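Local coordinates for protein beta-d-glucoside glucohydrolase (Hypocrea jecorina, PDB 3ZZ1) that probably hydrolyses terminal, non-reducing beta-D-glucosyl residues, releasing beta-D-glucose in the breakdown of cellulose, at residues 232-246 and 253-267. Residues are numbered along the deposited sequence; the frame is centred on the assembly and turned at random.
Sequences YVMTDWNAQHTTVQS and MSMPGTDFNGNNRLW
One face of the W237 indole is laid over the cis M255-P256 step: CB of M255 sits 3.5 Å from CZ3, against one face of the six-membered ring, while CD of P256 lies 3.8 Å from the centroid of the five-membered ring, two CH-pi contacts that suit a broad aromatic surface. M255 bends at chi2 and chi3, which brings SD obliquely to the same indole as a Met-aromatic contact. The indole NE1 also bonds to V43 O; an alanine in place of W237 would probably leave that carbonyl without this donor and strip the aromatic cover from M255 and P256. T235 OG1 takes the M255 peptide N-H at 3.0 Å; with chi1 at 60°, its hydroxyl is tucked between its own N and carbonyl carbon, facing that peptide. T235 ends strand 232-235, an outermost strand, parallel to 199-202, in the sheet of the TIM-barrel-clan N-terminal domain; a single bridge joins M234 to M253. In the D236-A239 type II turn, N238 takes the left-handed conformation of the third position, which asparagine tolerates well, and its OD1 accepts N264 ND2, the amide planes nearly perpendicular. Q240, long and extended (chi1 -170°, chi2 179°), reaches S254 OG, which donates to OE1 at 2.6 Å; its NE2 stands 3.1 Å above the W267 ring plane and donates one N-H to S246 OG, which lies in the amide plane. The W267 N-H points edgewise to T243 O, 3.0 Å from NE1 and on a carbonyl lone pair. T243 suits its place because its hydroxyl, held beside its own backbone N, donates from OG1 to L266 O at 2.6 Å. L266 CD1 rests against Q240 CG.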
loop_
_atom_site.group_PDB
_atom_site.type_symbol
_atom_site.label_atom_id
_atom_site.label_comp_id
_atom_site.label_asym_id
_atom_site.label_seq_id
_atom_site.Cartn_x
_atom_site.Cartn_y
_atom_site.Cartn_z
ATOM N N TYR A 232 -15.421 10.369 -9.049
ATOM C CA TYR A 232 -16.472 9.349 -9.115
ATOM C C TYR A 232 -16.176 8.076 -8.330
ATOM O O TYR A 232 -15.021 7.652 -8.213
ATOM C CB TYR A 232 -16.827 9.010 -10.571
ATOM C CG TYR A 232 -15.717 8.363 -11.386
ATOM C CD1 TYR A 232 -14.755 9.142 -12.031
ATOM C CD2 TYR A 232 -15.645 6.976 -11.530
ATOM C CE1 TYR A 232 -13.739 8.558 -12.783
ATOM C CE2 TYR A 232 -14.629 6.378 -12.284
ATOM C CZ TYR A 232 -13.684 7.179 -12.914
ATOM O OH TYR A 232 -12.677 6.608 -13.658
ATOM N N VAL A 233 -17.244 7.475 -7.805
ATOM C CA VAL A 233 -17.169 6.214 -7.079
ATOM C C VAL A 233 -17.573 5.063 -7.994
ATOM O O VAL A 233 -18.690 5.037 -8.530
ATOM C CB VAL A 233 -18.091 6.206 -5.829
ATOM C CG1 VAL A 233 -18.016 4.859 -5.109
ATOM C CG2 VAL A 233 -17.741 7.359 -4.881
ATOM N N MET A 234 -16.654 4.119 -8.172
ATOM C CA MET A 234 -16.942 2.885 -8.884
ATOM C C MET A 234 -17.047 1.753 -7.872
ATOM O O MET A 234 -16.527 1.857 -6.757
ATOM C CB MET A 234 -15.856 2.585 -9.928
ATOM C CG MET A 234 -14.568 1.963 -9.366
ATOM S SD MET A 234 -13.311 1.658 -10.631
ATOM C CE MET A 234 -12.777 3.324 -11.009
ATOM N N THR A 235 -17.732 0.684 -8.260
ATOM C CA THR A 235 -17.837 -0.507 -7.428
ATOM C C THR A 235 -16.607 -1.366 -7.647
ATOM O O THR A 235 -16.012 -1.342 -8.728
ATOM C CB THR A 235 -19.075 -1.370 -7.796
ATOM O OG1 THR A 235 -18.976 -1.795 -9.161
ATOM C CG2 THR A 235 -20.369 -0.602 -7.607
ATOM N N ASP A 236 -16.234 -2.136 -6.628
ATOM C CA ASP A 236 -15.351 -3.275 -6.841
ATOM C C ASP A 236 -16.144 -4.238 -7.732
ATOM O O ASP A 236 -17.321 -3.996 -8.005
ATOM C CB ASP A 236 -14.942 -3.907 -5.507
ATOM C CG ASP A 236 -13.644 -4.712 -5.604
ATOM O OD1 ASP A 236 -13.315 -5.227 -6.691
ATOM O OD2 ASP A 236 -12.955 -4.844 -4.578
ATOM N N TRP A 237 -15.513 -5.304 -8.213
ATOM C CA TRP A 237 -16.103 -6.084 -9.303
ATOM C C TRP A 237 -17.297 -6.939 -8.864
ATOM O O TRP A 237 -17.141 -7.946 -8.174
ATOM C CB TRP A 237 -15.020 -6.885 -10.045
ATOM C CG TRP A 237 -14.552 -6.225 -11.340
ATOM C CD1 TRP A 237 -14.435 -6.824 -12.563
ATOM C CD2 TRP A 237 -14.172 -4.849 -11.533
ATOM N NE1 TRP A 237 -13.994 -5.917 -13.497
ATOM C CE2 TRP A 237 -13.831 -4.699 -12.897
ATOM C CE3 TRP A 237 -14.088 -3.732 -10.689
ATOM C CZ2 TRP A 237 -13.409 -3.479 -13.435
ATOM C CZ3 TRP A 237 -13.665 -2.517 -11.226
ATOM C CH2 TRP A 237 -13.337 -2.402 -12.587
ATOM N N ASN A 238 -18.488 -6.508 -9.285
ATOM C CA ASN A 238 -19.778 -7.072 -8.847
ATOM C C ASN A 238 -20.039 -6.844 -7.350
ATOM O O ASN A 238 -20.610 -7.696 -6.668
ATOM C CB ASN A 238 -19.921 -8.558 -9.232
ATOM C CG ASN A 238 -21.378 -9.044 -9.194
ATOM O OD1 ASN A 238 -22.266 -8.426 -9.778
ATOM N ND2 ASN A 238 -21.617 -10.159 -8.507
ATOM N N ALA A 239 -19.608 -5.685 -6.851
ATOM C CA ALA A 239 -19.862 -5.276 -5.469
ATOM C C ALA A 239 -21.156 -4.450 -5.318
ATOM O O ALA A 239 -21.469 -3.965 -4.224
ATOM C CB ALA A 239 -18.662 -4.506 -4.920
ATOM N N GLN A 240 -21.896 -4.298 -6.415
ATOM C CA GLN A 240 -23.186 -3.600 -6.411
ATOM C C GLN A 240 -24.322 -4.580 -6.105
ATOM O O GLN A 240 -24.309 -5.715 -6.586
ATOM C CB GLN A 240 -23.420 -2.924 -7.765
ATOM C CG GLN A 240 -24.606 -1.959 -7.819
ATOM C CD GLN A 240 -24.755 -1.310 -9.183
ATOM O OE1 GLN A 240 -24.222 -1.804 -10.177
ATOM N NE2 GLN A 240 -25.476 -0.198 -9.239
ATOM N N HIS A 241 -25.302 -4.142 -5.320
ATOM C CA HIS A 241 -26.407 -5.017 -4.921
ATOM C C HIS A 241 -27.802 -4.533 -5.340
ATOM O O HIS A 241 -28.695 -5.352 -5.556
ATOM C CB HIS A 241 -26.344 -5.319 -3.417
ATOM C CG HIS A 241 -25.134 -6.106 -3.018
ATOM N ND1 HIS A 241 -25.140 -7.479 -2.910
ATOM C CD2 HIS A 241 -23.871 -5.711 -2.732
ATOM C CE1 HIS A 241 -23.935 -7.898 -2.568
ATOM N NE2 HIS A 241 -23.147 -6.844 -2.448
ATOM N N THR A 242 -27.981 -3.218 -5.464
ATOM C CA THR A 242 -29.257 -2.660 -5.934
ATOM C C THR A 242 -29.091 -1.706 -7.112
ATOM O O THR A 242 -28.026 -1.121 -7.310
ATOM C CB THR A 242 -29.997 -1.866 -4.833
ATOM O OG1 THR A 242 -29.172 -0.769 -4.412
ATOM C CG2 THR A 242 -30.365 -2.755 -3.639
ATOM N N THR A 243 -30.172 -1.531 -7.868
ATOM C CA THR A 243 -30.239 -0.511 -8.906
ATOM C C THR A 243 -30.400 0.879 -8.287
ATOM O O THR A 243 -29.566 1.762 -8.498
ATOM C CB THR A 243 -31.397 -0.793 -9.885
ATOM O OG1 THR A 243 -31.153 -2.036 -10.555
ATOM C CG2 THR A 243 -31.535 0.334 -10.925
ATOM N N VAL A 244 -31.464 1.043 -7.505
ATOM C CA VAL A 244 -31.914 2.347 -7.018
ATOM C C VAL A 244 -31.150 2.888 -5.802
ATOM O O VAL A 244 -30.685 4.029 -5.831
ATOM C CB VAL A 244 -33.444 2.333 -6.747
ATOM C CG1 VAL A 244 -33.898 3.622 -6.084
ATOM C CG2 VAL A 244 -34.203 2.116 -8.055
ATOM N N GLN A 245 -31.031 2.090 -4.742
ATOM C CA GLN A 245 -30.354 2.540 -3.514
ATOM C C GLN A 245 -28.883 2.916 -3.751
ATOM O O GLN A 245 -28.408 3.937 -3.236
ATOM C CB GLN A 245 -30.464 1.506 -2.382
ATOM C CG GLN A 245 -29.948 2.044 -1.034
ATOM C CD GLN A 245 -29.893 1.006 0.068
ATOM O OE1 GLN A 245 -30.861 0.285 0.318
ATOM N NE2 GLN A 245 -28.756 0.940 0.755
ATOM N N SER A 246 -28.169 2.093 -4.525
ATOM C CA SER A 246 -26.762 2.364 -4.836
ATOM C C SER A 246 -26.638 3.731 -5.517
ATOM O O SER A 246 -25.880 4.600 -5.058
ATOM C CB SER A 246 -26.150 1.241 -5.685
ATOM O OG SER A 246 -26.705 1.198 -6.994
ATOM N N MET A 253 -20.558 4.653 -10.752
ATOM C CA MET A 253 -20.136 3.755 -11.821
ATOM C C MET A 253 -20.287 2.277 -11.454
ATOM O O MET A 253 -19.767 1.815 -10.441
ATOM C CB MET A 253 -18.697 4.063 -12.263
ATOM C CG MET A 253 -18.312 3.414 -13.593
ATOM S SD MET A 253 -16.612 3.712 -14.116
ATOM C CE MET A 253 -16.749 5.340 -14.839
ATOM N N SER A 254 -21.006 1.554 -12.306
ATOM C CA SER A 254 -21.271 0.140 -12.118
ATOM C C SER A 254 -20.217 -0.701 -12.839
ATOM O O SER A 254 -20.239 -0.818 -14.067
ATOM C CB SER A 254 -22.668 -0.186 -12.648
ATOM O OG SER A 254 -22.986 -1.544 -12.439
ATOM N N MET A 255 -19.298 -1.278 -12.070
ATOM C CA MET A 255 -18.194 -2.074 -12.622
ATOM C C MET A 255 -18.266 -3.540 -12.199
ATOM O O MET A 255 -18.504 -3.835 -11.027
ATOM C CB MET A 255 -16.845 -1.481 -12.203
ATOM C CG MET A 255 -16.412 -0.285 -13.029
ATOM S SD MET A 255 -15.921 -0.737 -14.705
ATOM C CE MET A 255 -16.953 0.368 -15.655
ATOM N N PRO A 256 -18.070 -4.470 -13.151
ATOM C CA PRO A 256 -17.843 -4.237 -14.579
ATOM C C PRO A 256 -19.138 -4.124 -15.378
ATOM O O PRO A 256 -19.090 -3.967 -16.597
ATOM C CB PRO A 256 -17.089 -5.495 -15.008
ATOM C CG PRO A 256 -17.650 -6.550 -14.132
ATOM C CD PRO A 256 -17.938 -5.901 -12.810
ATOM N N GLY A 257 -20.277 -4.224 -14.696
ATOM C CA GLY A 257 -21.586 -4.117 -15.346
ATOM C C GLY A 257 -22.461 -5.332 -15.103
ATOM O O GLY A 257 -23.688 -5.217 -15.016
ATOM N N THR A 258 -21.823 -6.500 -15.018
ATOM C CA THR A 258 -22.507 -7.754 -14.708
ATOM C C THR A 258 -21.665 -8.567 -13.727
ATOM O O THR A 258 -20.531 -8.192 -13.425
ATOM C CB THR A 258 -22.750 -8.609 -15.978
ATOM O OG1 THR A 258 -21.497 -9.049 -16.523
ATOM C CG2 THR A 258 -23.531 -7.835 -17.035
ATOM N N ASP A 259 -22.212 -9.676 -13.231
ATOM C CA ASP A 259 -21.391 -10.655 -12.514
ATOM C C ASP A 259 -20.598 -11.485 -13.522
ATOM O O ASP A 259 -20.738 -11.286 -14.728
ATOM C CB ASP A 259 -22.216 -11.530 -11.543
ATOM C CG ASP A 259 -23.193 -12.482 -12.241
ATOM O OD1 ASP A 259 -23.118 -12.685 -13.476
ATOM O OD2 ASP A 259 -24.049 -13.043 -11.522
ATOM N N PHE A 260 -19.769 -12.402 -13.028
ATOM C CA PHE A 260 -18.921 -13.235 -13.881
ATOM C C PHE A 260 -19.701 -13.938 -14.993
ATOM O O PHE A 260 -19.170 -14.162 -16.081
ATOM N N ASN A 261 -20.966 -14.253 -14.715
ATOM C CA ASN A 261 -21.831 -15.021 -15.621
ATOM C C ASN A 261 -22.700 -14.168 -16.557
ATOM O O ASN A 261 -23.479 -14.706 -17.359
ATOM C CB ASN A 261 -22.725 -15.981 -14.811
ATOM C CG ASN A 261 -21.927 -16.875 -13.854
ATOM O OD1 ASN A 261 -20.910 -17.467 -14.228
ATOM N ND2 ASN A 261 -22.398 -16.978 -12.616
ATOM N N GLY A 262 -22.575 -12.847 -16.458
ATOM C CA GLY A 262 -23.384 -11.938 -17.275
ATOM C C GLY A 262 -24.742 -11.607 -16.673
ATOM O O GLY A 262 -25.606 -11.045 -17.345
ATOM N N ASN A 263 -24.933 -11.966 -15.408
ATOM C CA ASN A 263 -26.162 -11.644 -14.679
ATOM C C ASN A 263 -25.952 -10.441 -13.760
ATOM O O ASN A 263 -24.841 -9.912 -13.681
ATOM C CB ASN A 263 -26.626 -12.859 -13.869
ATOM C CG ASN A 263 -26.989 -14.048 -14.749
ATOM O OD1 ASN A 263 -27.472 -13.889 -15.872
ATOM N ND2 ASN A 263 -26.767 -15.249 -14.233
ATOM N N ASN A 264 -27.011 -10.017 -13.072
ATOM C CA ASN A 264 -26.932 -8.913 -12.105
ATOM C C ASN A 264 -26.533 -7.587 -12.774
ATOM O O ASN A 264 -25.719 -6.829 -12.246
ATOM C CB ASN A 264 -25.969 -9.281 -10.954
ATOM C CG ASN A 264 -26.239 -8.508 -9.667
ATOM O OD1 ASN A 264 -27.363 -8.100 -9.391
ATOM N ND2 ASN A 264 -25.197 -8.319 -8.867
ATOM N N ARG A 265 -27.101 -7.326 -13.952
ATOM C CA ARG A 265 -26.915 -6.047 -14.638
ATOM C C ARG A 265 -27.861 -5.018 -14.017
ATOM O O ARG A 265 -28.983 -4.819 -14.490
ATOM C CB ARG A 265 -27.146 -6.176 -16.152
ATOM C CG ARG A 265 -26.663 -4.953 -16.953
ATOM C CD ARG A 265 -26.965 -5.044 -18.451
ATOM N NE ARG A 265 -26.188 -6.084 -19.129
ATOM C CZ ARG A 265 -24.958 -5.921 -19.614
ATOM N NH1 ARG A 265 -24.327 -4.760 -19.495
ATOM N NH2 ARG A 265 -24.345 -6.934 -20.212
ATOM N N LEU A 266 -27.389 -4.376 -12.949
ATOM C CA LEU A 266 -28.230 -3.516 -12.118
ATOM C C LEU A 266 -28.421 -2.116 -12.673
ATOM O O LEU A 266 -29.429 -1.471 -12.399
ATOM C CB LEU A 266 -27.689 -3.449 -10.691
ATOM C CG LEU A 266 -27.826 -4.745 -9.891
ATOM C CD1 LEU A 266 -26.880 -4.732 -8.703
ATOM C CD2 LEU A 266 -29.279 -4.992 -9.451
ATOM N N TRP A 267 -27.445 -1.642 -13.437
ATOM C CA TRP A 267 -27.608 -0.398 -14.168
ATOM C C TRP A 267 -27.846 -0.713 -15.646
ATOM O O TRP A 267 -28.535 -1.687 -15.954
ATOM C CB TRP A 267 -26.440 0.555 -13.895
ATOM C CG TRP A 267 -26.569 1.260 -12.557
ATOM C CD1 TRP A 267 -27.552 1.071 -11.615
ATOM C CD2 TRP A 267 -25.673 2.234 -12.002
ATOM N NE1 TRP A 267 -27.333 1.879 -10.530
ATOM C CE2 TRP A 267 -26.190 2.606 -10.739
ATOM C CE3 TRP A 267 -24.495 2.841 -12.457
ATOM C CZ2 TRP A 267 -25.558 3.543 -9.919
ATOM C CZ3 TRP A 267 -23.869 3.778 -11.642
ATOM C CH2 TRP A 267 -24.402 4.119 -10.388
HETATM O O HOH W 1 -22.964 -6.625 -11.681
HETATM O O HOH W 2 -20.709 -3.889 -9.554
HETATM O O HOH W 3 -28.138 -8.051 -6.595
#